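Long-range contacts in protein-tyrosine-phosphatase (Vibrio vulnificus, PDB 7DHE), which probably hydrolyses phosphotyrosine in proteins to tyrosine and phosphate, as a low molecular weight protein-tyrosine phosphatase: residues K7-C12 and A36-A41; G14-S19 and D122-S127. All coordinates share one frame; numbering follows the deposited sequence.

Contact 1 of 2, residues K7-C12 and A36-A41; sequences KILVVC and ASAGIA. With B85 (benzylphosphonic acid), chain E.
Val10 and Ser37 face each other as partners in a parallel pair of strands, 7-12 and 34-39, the two strands of a beta-alpha-beta unit whose crossover is helix 18-29. Backbone bonds pass back and forth between them. Ala36 N gives to Ile8 O (2.9 Å), and Val10 N returns the bond to Ala36 O. Ala38 N then reaches Val10 O at 3.0 Å, and Cys12 N reaches Ala38 O. Beyond the end of the second strand, Ile40 N still binds Cys12 O at 2.8 Å, so the pairing runs on into the loop that follows the strand. On one face of the sheet, Leu9 holds CG anti to its own N (chi1 -172°), which brings CD1 alongside the neighbouring strand, 4.0 Å from Ala36 CB and 4.3 Å from Ala38 CB. Further along this face the Val11 and Ile40 side chains cross at about a right angle, with CG1 of Val11 against CG1 of Ile40 at 3.8 Å. Val10, Cys12 and Ser37 occupy the other face, where Val10 and Ser37 touch Ser19 of helix 18-29. Strand 85-88 flanks strand 7-12 through backbone bonds of Leu9 to Leu85 and Leu87. Cys12, the predicted nucleophile, ends this inner strand beside the bound benzylphosphonic acid. Ser37 OG, on the same face, is hydrogen-bonded to Glu23 OE1.

Contact 2 of 2, residues G14-S19 and D122-S127; sequences GNICRS and DPYRQS. With B85 (benzylphosphonic acid), chain E.
Ile16 lays its CD1 methyl over one face of the Tyr124 ring, a CH-pi contact 3.9 Å from the ring centroid, displaced toward CE1. Its CG1 sits between the backbone N and carbonyl carbon (chi1 55°), and the same branch meets C1 of benzylphosphonic acid. Cys17 SG approaches the Tyr124 ring obliquely, 3.8 Å from CD1, while Cys17 CB packs on Pro123 CG. Arg18 is bent at chi3 (-69°), turning its guanidinium edge to the phosphonate: NE binds O9 of the ligand at 2.9 Å and NH2 binds O11 at 2.8 Å. Asp122 CB lies over the centre of one guanidinium face, 3.7 Å from Arg18 CZ. The Asp122 carboxylate stacks on that plane, 14° from parallel, with OD1 well out of it, where no N-H points at it. Tyr124 N instead meets Asp122 OD1 from above the carboxylate plane at 3.0 Å, an Asx turn that probably limits its rotation and overlaps a type II turn from Pro123 to Gln126. Arg18 NH1 pairs with Glu90. Backbone N-H groups of Ile16, Cys17 and Arg18 point at the phosphonate, as in the phosphate-binding loop (P-loop) of low molecular weight phosphotyrosine phosphatases, with the predicted proton donor Asp122 beside it.

Contact 1 supplies the C-terminal end of the sheet strand from which the phosphate-binding loop of contact 2 departs: strand 7-12 ends at Cys12, and residues 14-19 follow almost at once. Their centres lie 13 Å apart, yet they meet directly. Asn15 ND2 is 2.9 Å from Ser37 OG, a probable hydrogen bond tying loop to strand, and Asn15 CB packs 3.4 Å from Gly39 N. Around benzylphosphonic acid the predicted catalytic residues converge, the side chain of Cys12 being about 4 Å from that of Arg18 and about 7 Å from that of Asp122, nearest atoms in each case. Contact 1 thus brings the nucleophile, while contact 2 brings the arginine and the proton donor.

Contact 1 of 2, residues K7-C12 and A36-A41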
ATOM      1  N   LYS A   7      -1.275  13.800  -2.717  1.00 77.86           N
ATOM      2  CA  LYS A   7      -1.568  12.543  -3.404  1.00 73.49           C
ATOM      3  C   LYS A   7      -0.532  11.496  -2.999  1.00 69.33           C
ATOM      4  O   LYS A   7       0.667  11.685  -3.199  1.00 68.01           O
ATOM      5  CB  LYS A   7      -1.601  12.751  -4.911  1.00 77.97           C
ATOM      6  CG  LYS A   7      -2.712  13.667  -5.377  1.00 86.71           C
ATOM      7  CD  LYS A   7      -2.884  13.659  -6.892  1.00 98.27           C
ATOM      8  CE  LYS A   7      -3.513  12.399  -7.446  1.00 99.81           C
ATOM      9  NZ  LYS A   7      -3.483  12.348  -8.936  1.00111.63           N
ATOM     10  N   ILE A   8      -1.002  10.440  -2.357  1.00 63.21           N
ATOM     11  CA  ILE A   8      -0.154   9.373  -1.818  1.00 61.80           C
ATOM     12  C   ILE A   8      -0.446   8.046  -2.512  1.00 68.34           C
ATOM     13  O   ILE A   8      -1.625   7.625  -2.598  1.00 68.67           O
ATOM     14  CB  ILE A   8      -0.314   9.256  -0.284  1.00 62.89           C
ATOM     15  CG1 ILE A   8      -0.079  10.619   0.414  1.00 64.63           C
ATOM     16  CG2 ILE A   8       0.590   8.122   0.293  1.00 61.05           C
ATOM     17  CD1 ILE A   8      -0.713  10.760   1.778  1.00 68.25           C
ATOM     18  N   LEU A   9       0.637   7.368  -2.958  1.00 64.19           N
ATOM     19  CA  LEU A   9       0.525   6.077  -3.626  1.00 63.87           C
ATOM     20  C   LEU A   9       1.165   5.004  -2.795  1.00 65.43           C
ATOM     21  O   LEU A   9       2.376   5.053  -2.555  1.00 66.23           O
ATOM     22  CB  LEU A   9       1.163   6.111  -5.020  1.00 66.17           C
ATOM     23  CG  LEU A   9       0.942   4.864  -5.878  1.00 69.67           C
ATOM     24  CD1 LEU A   9      -0.553   4.727  -6.309  1.00 68.65           C
ATOM     25  CD2 LEU A   9       1.875   4.897  -7.056  1.00 72.89           C
ATOM     26  N   VAL A  10       0.348   4.039  -2.351  1.00 58.44           N
ATOM     27  CA  VAL A  10       0.813   2.931  -1.528  1.00 56.55           C
ATOM     28  C   VAL A  10       1.135   1.778  -2.475  1.00 61.58           C
ATOM     29  O   VAL A  10       0.309   1.422  -3.290  1.00 61.55           O
ATOM     30  CB  VAL A  10      -0.226   2.551  -0.458  1.00 57.91           C
ATOM     31  CG1 VAL A  10       0.299   1.409   0.402  1.00 57.67           C
ATOM     32  CG2 VAL A  10      -0.579   3.742   0.405  1.00 56.91           C
ATOM     33  N   VAL A  11       2.349   1.216  -2.387  1.00 58.66           N
ATOM     34  CA  VAL A  11       2.827   0.226  -3.344  1.00 58.66           C
ATOM     35  C   VAL A  11       3.263  -1.061  -2.672  1.00 61.80           C
ATOM     36  O   VAL A  11       3.969  -1.024  -1.663  1.00 60.03           O
ATOM     37  CB  VAL A  11       3.990   0.845  -4.213  1.00 64.27           C
ATOM     38  CG1 VAL A  11       4.657  -0.192  -5.113  1.00 65.48           C
ATOM     39  CG2 VAL A  11       3.510   2.050  -5.029  1.00 64.92           C
ATOM     40  N   CYS A  12       2.823  -2.199  -3.249  1.00 59.39           N
ATOM     41  CA  CYS A  12       3.251  -3.548  -2.936  1.00 60.45           C
ATOM     42  C   CYS A  12       3.396  -4.331  -4.232  1.00 65.69           C
ATOM     43  O   CYS A  12       3.673  -3.701  -5.255  1.00 68.61           O
ATOM     44  CB  CYS A  12       2.389  -4.247  -1.893  1.00 61.17           C
ATOM     45  SG  CYS A  12       0.785  -4.840  -2.490  1.00 65.30           S
ATOM     46  N   ALA A  36      -4.129   6.329  -3.077  1.00 61.90           N
ATOM     47  CA  ALA A  36      -4.380   5.238  -4.005  1.00 61.83           C
ATOM     48  C   ALA A  36      -3.302   4.205  -3.766  1.00 67.39           C
ATOM     49  O   ALA A  36      -2.433   4.394  -2.891  1.00 68.14           O
ATOM     50  CB  ALA A  36      -4.341   5.731  -5.444  1.00 64.53           C
ATOM     51  N   SER A  37      -3.346   3.110  -4.531  1.00 62.98           N
ATOM     52  CA  SER A  37      -2.363   2.051  -4.416  1.00 60.68           C
ATOM     53  C   SER A  37      -2.133   1.354  -5.742  1.00 65.11           C
ATOM     54  O   SER A  37      -2.990   1.396  -6.621  1.00 66.81           O
ATOM     55  CB  SER A  37      -2.766   1.063  -3.328  1.00 62.65           C
ATOM     56  OG  SER A  37      -4.005   0.439  -3.614  1.00 73.71           O
ATOM     57  N   ALA A  38      -0.969   0.714  -5.889  1.00 62.88           N
ATOM     58  CA  ALA A  38      -0.594  -0.035  -7.084  1.00 65.19           C
ATOM     59  C   ALA A  38       0.374  -1.171  -6.758  1.00 72.11           C
ATOM     60  O   ALA A  38       1.007  -1.166  -5.695  1.00 71.29           O
ATOM     61  CB  ALA A  38      -0.001   0.886  -8.122  1.00 68.14           C
ATOM     62  N   GLY A  39       0.454  -2.147  -7.671  1.00 70.51           N
ATOM     63  CA  GLY A  39       1.309  -3.317  -7.534  1.00 70.18           C
ATOM     64  C   GLY A  39       2.415  -3.376  -8.559  1.00 74.65           C
ATOM     65  O   GLY A  39       2.168  -3.179  -9.753  1.00 76.54           O
ATOM     66  N   ILE A  40       3.630  -3.681  -8.089  1.00 69.67           N
ATOM     67  CA  ILE A  40       4.839  -3.808  -8.913  1.00 71.21           C
ATOM     68  C   ILE A  40       4.678  -4.910  -9.967  1.00 73.49           C
ATOM     69  O   ILE A  40       5.149  -4.746 -11.078  1.00 75.38           O
ATOM     70  CB  ILE A  40       6.083  -4.026  -7.985  1.00 74.11           C
ATOM     71  CG1 ILE A  40       6.481  -2.699  -7.300  1.00 72.45           C
ATOM     72  CG2 ILE A  40       7.270  -4.662  -8.741  1.00 77.73           C
ATOM     73  CD1 ILE A  40       7.365  -2.822  -6.159  1.00 74.14           C
ATOM     74  N   ALA A  41       4.011  -6.014  -9.618  1.00 68.28           N
ATOM     75  CA  ALA A  41       3.838  -7.144 -10.525  1.00 70.50           C
ATOM     76  C   ALA A  41       2.373  -7.527 -10.696  1.00 73.91           C
ATOM     77  O   ALA A  41       2.074  -8.689 -10.985  1.00 72.52           O
ATOM     78  CB  ALA A  41       4.656  -8.337 -10.042  1.00 72.93           C
TER
HETATM   79  C1  B85 E 201      -0.183 -10.632  -4.439  1.00 84.92           C
HETATM   80  C2  B85 E 201       0.344 -11.202  -5.590  1.00 84.83           C
HETATM   81  C3  B85 E 201       1.579 -11.816  -5.562  1.00 85.78           C
HETATM   82  C4  B85 E 201       2.295 -11.852  -4.384  1.00 88.69           C
HETATM   83  C5  B85 E 201       1.779 -11.265  -3.236  1.00 89.51           C
HETATM   84  C6  B85 E 201       0.530 -10.650  -3.248  1.00 86.07           C
HETATM   85  C7  B85 E 201      -0.017  -9.987  -2.005  1.00 82.06           C
HETATM   86  P8  B85 E 201       0.460  -8.264  -1.843  1.00 79.48           P
HETATM   87  O9  B85 E 201       0.228  -7.825  -0.377  1.00 75.67           O
HETATM   88  O10 B85 E 201      -0.557  -7.471  -2.703  1.00 79.28           O
HETATM   89  O11 B85 E 201       1.867  -8.063  -2.328  1.00 74.20           O

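Contact 2 of 2, residues G14-S19 and D122-S127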
ATOM      1  N   GLY A  14       1.267  -7.276  -5.533  1.00 61.12           N
ATOM      2  CA  GLY A  14       0.074  -7.666  -6.256  1.00 61.38           C
ATOM      3  C   GLY A  14      -1.042  -6.657  -6.232  1.00 67.63           C
ATOM      4  O   GLY A  14      -1.971  -6.758  -7.040  1.00 70.09           O
ATOM      5  N   ASN A  15      -0.995  -5.712  -5.284  1.00 63.08           N
ATOM      6  CA  ASN A  15      -2.058  -4.710  -5.068  1.00 62.00           C
ATOM      7  C   ASN A  15      -3.402  -5.369  -4.726  1.00 69.12           C
ATOM      8  O   ASN A  15      -4.454  -4.914  -5.153  1.00 70.48           O
ATOM      9  CB  ASN A  15      -2.176  -3.723  -6.232  1.00 59.63           C
ATOM     10  CG  ASN A  15      -2.989  -2.480  -5.948  1.00 74.83           C
ATOM     11  OD1 ASN A  15      -3.754  -1.982  -6.789  1.00 74.28           O
ATOM     12  ND2 ASN A  15      -2.820  -1.932  -4.764  1.00 71.15           N
ATOM     13  N   ILE A  16      -3.364  -6.436  -3.922  1.00 65.44           N
ATOM     14  CA  ILE A  16      -4.579  -7.123  -3.484  1.00 64.50           C
ATOM     15  C   ILE A  16      -4.617  -7.278  -1.953  1.00 64.21           C
ATOM     16  O   ILE A  16      -5.693  -7.480  -1.392  1.00 63.36           O
ATOM     17  CB  ILE A  16      -4.812  -8.487  -4.228  1.00 69.55           C
ATOM     18  CG1 ILE A  16      -3.558  -9.422  -4.100  1.00 70.28           C
ATOM     19  CG2 ILE A  16      -5.199  -8.247  -5.686  1.00 70.86           C
ATOM     20  CD1 ILE A  16      -3.776 -10.797  -4.358  1.00 72.74           C
ATOM     21  N   CYS A  17      -3.459  -7.224  -1.289  1.00 60.12           N
ATOM     22  CA  CYS A  17      -3.396  -7.413   0.161  1.00 60.41           C
ATOM     23  C   CYS A  17      -2.924  -6.169   0.923  1.00 61.34           C
ATOM     24  O   CYS A  17      -3.733  -5.405   1.454  1.00 59.65           O
ATOM     25  CB  CYS A  17      -2.567  -8.642   0.539  1.00 62.44           C
ATOM     26  SG  CYS A  17      -3.334 -10.209   0.118  1.00 68.42           S
ATOM     27  N   ARG A  18      -1.618  -5.999   1.001  1.00 58.43           N
ATOM     28  CA  ARG A  18      -1.053  -4.938   1.814  1.00 58.95           C
ATOM     29  C   ARG A  18      -1.356  -3.537   1.306  1.00 62.13           C
ATOM     30  O   ARG A  18      -1.834  -2.704   2.081  1.00 61.34           O
ATOM     31  CB  ARG A  18       0.456  -5.157   2.006  1.00 57.64           C
ATOM     32  CG  ARG A  18       0.810  -6.462   2.760  1.00 55.66           C
ATOM     33  CD  ARG A  18       2.264  -6.762   2.597  1.00 64.79           C
ATOM     34  NE  ARG A  18       2.542  -7.131   1.229  1.00 66.31           N
ATOM     35  CZ  ARG A  18       3.753  -7.339   0.747  1.00 82.63           C
ATOM     36  NH1 ARG A  18       4.812  -7.233   1.531  1.00 64.59           N
ATOM     37  NH2 ARG A  18       3.917  -7.664  -0.525  1.00 80.77           N
ATOM     38  N   SER A  19      -1.058  -3.272   0.034  1.00 58.39           N
ATOM     39  CA  SER A  19      -1.208  -1.933  -0.509  1.00 58.47           C
ATOM     40  C   SER A  19      -2.668  -1.436  -0.520  1.00 64.46           C
ATOM     41  O   SER A  19      -2.883  -0.291  -0.089  1.00 66.39           O
ATOM     42  CB  SER A  19      -0.536  -1.791  -1.869  1.00 63.54           C
ATOM     43  OG  SER A  19      -0.963  -2.735  -2.832  1.00 74.64           O
ATOM     44  N   ASP A 122       4.024 -10.040   3.564  1.00 71.71           N
ATOM     45  CA  ASP A 122       2.940 -10.472   2.711  1.00 69.34           C
ATOM     46  C   ASP A 122       2.104 -11.588   3.372  1.00 71.76           C
ATOM     47  O   ASP A 122       2.628 -12.675   3.646  1.00 74.24           O
ATOM     48  CB  ASP A 122       3.526 -10.958   1.390  1.00 71.90           C
ATOM     49  CG  ASP A 122       2.511 -11.310   0.358  1.00 85.02           C
ATOM     50  OD1 ASP A 122       1.309 -11.014   0.578  1.00 84.50           O
ATOM     51  OD2 ASP A 122       2.905 -11.902  -0.669  1.00 96.97           O
ATOM     52  N   PRO A 123       0.789 -11.363   3.567  1.00 64.10           N
ATOM     53  CA  PRO A 123      -0.053 -12.432   4.138  1.00 64.20           C
ATOM     54  C   PRO A 123      -0.698 -13.368   3.092  1.00 69.26           C
ATOM     55  O   PRO A 123      -1.407 -14.310   3.450  1.00 68.78           O
ATOM     56  CB  PRO A 123      -1.144 -11.636   4.828  1.00 63.62           C
ATOM     57  CG  PRO A 123      -1.322 -10.423   3.955  1.00 66.01           C
ATOM     58  CD  PRO A 123       0.010 -10.124   3.324  1.00 62.33           C
ATOM     59  N   TYR A 124      -0.500 -13.073   1.793  1.00 65.79           N
ATOM     60  CA  TYR A 124      -1.154 -13.793   0.723  1.00 65.68           C
ATOM     61  C   TYR A 124      -0.928 -15.289   0.800  1.00 73.68           C
ATOM     62  O   TYR A 124       0.182 -15.722   1.109  1.00 76.65           O
ATOM     63  CB  TYR A 124      -0.774 -13.209  -0.635  1.00 65.94           C
ATOM     64  CG  TYR A 124      -1.650 -13.679  -1.775  1.00 67.92           C
ATOM     65  CD1 TYR A 124      -3.027 -13.477  -1.754  1.00 67.65           C
ATOM     66  CD2 TYR A 124      -1.101 -14.329  -2.875  1.00 71.06           C
ATOM     67  CE1 TYR A 124      -3.840 -13.938  -2.789  1.00 67.85           C
ATOM     68  CE2 TYR A 124      -1.903 -14.794  -3.915  1.00 73.13           C
ATOM     69  CZ  TYR A 124      -3.270 -14.567  -3.885  1.00 77.37           C
ATOM     70  OH  TYR A 124      -4.080 -15.023  -4.900  1.00 78.94           O
ATOM     71  N   ARG A 125      -2.009 -16.071   0.563  1.00 69.25           N
ATOM     72  CA  ARG A 125      -2.036 -17.540   0.579  1.00 70.82           C
ATOM     73  C   ARG A 125      -1.978 -18.130   1.987  1.00 77.24           C
ATOM     74  O   ARG A 125      -1.903 -19.347   2.132  1.00 80.80           O
ATOM     75  CB  ARG A 125      -0.951 -18.156  -0.329  1.00 68.69           C
ATOM     76  CG  ARG A 125      -1.169 -17.920  -1.795  1.00 75.03           C
ATOM     77  CD  ARG A 125      -0.039 -18.454  -2.639  1.00 80.09           C
ATOM     78  NE  ARG A 125       0.705 -17.314  -3.171  1.00 89.55           N
ATOM     79  CZ  ARG A 125       0.625 -16.879  -4.420  1.00 99.52           C
ATOM     80  NH1 ARG A 125       1.309 -15.807  -4.800  1.00 96.24           N
ATOM     81  NH2 ARG A 125      -0.141 -17.510  -5.300  1.00 76.49           N
ATOM     82  N   GLN A 126      -2.043 -17.290   3.017  1.00 74.32           N
ATOM     83  CA  GLN A 126      -1.998 -17.738   4.407  1.00 77.70           C
ATOM     84  C   GLN A 126      -3.363 -17.575   5.086  1.00 84.97           C
ATOM     85  O   GLN A 126      -4.297 -17.026   4.498  1.00 82.04           O
ATOM     86  CB  GLN A 126      -0.896 -16.989   5.174  1.00 78.38           C
ATOM     87  CG  GLN A 126       0.503 -17.287   4.650  1.00 89.61           C
ATOM     88  CD  GLN A 126       1.481 -16.213   5.003  1.00114.02           C
ATOM     89  OE1 GLN A 126       1.865 -16.061   6.158  1.00108.69           O
ATOM     90  NE2 GLN A 126       1.926 -15.453   4.006  1.00120.18           N
ATOM     91  N   SER A 127      -3.488 -18.085   6.316  1.00 87.08           N
ATOM     92  CA  SER A 127      -4.718 -17.999   7.112  1.00 85.87           C
ATOM     93  C   SER A 127      -4.971 -16.556   7.558  1.00 83.19           C
ATOM     94  O   SER A 127      -4.090 -15.694   7.464  1.00 79.76           O
ATOM     95  CB  SER A 127      -4.655 -18.943   8.308  1.00 92.03           C
ATOM     96  OG  SER A 127      -3.724 -18.460   9.259  1.00105.97           O
TER
HETATM   97  C1  B85 E 201      -0.183 -10.632  -4.439  1.00 84.92           C
HETATM   98  C2  B85 E 201       0.344 -11.202  -5.590  1.00 84.83           C
HETATM   99  C3  B85 E 201       1.579 -11.816  -5.562  1.00 85.78           C
HETATM  100  C4  B85 E 201       2.295 -11.852  -4.384  1.00 88.69           C
HETATM  101  C5  B85 E 201       1.779 -11.265  -3.236  1.00 89.51           C
HETATM  102  C6  B85 E 201       0.530 -10.650  -3.248  1.00 86.07           C
HETATM  103  C7  B85 E 201      -0.017  -9.987  -2.005  1.00 82.06           C
HETATM  104  P8  B85 E 201       0.460  -8.264  -1.843  1.00 79.48           P
HETATM  105  O9  B85 E 201       0.228  -7.825  -0.377  1.00 75.67           O
HETATM  106  O10 B85 E 201      -0.557  -7.471  -2.703  1.00 79.28           O
HETATM  107  O11 B85 E 201       1.867  -8.063  -2.328  1.00 74.20           O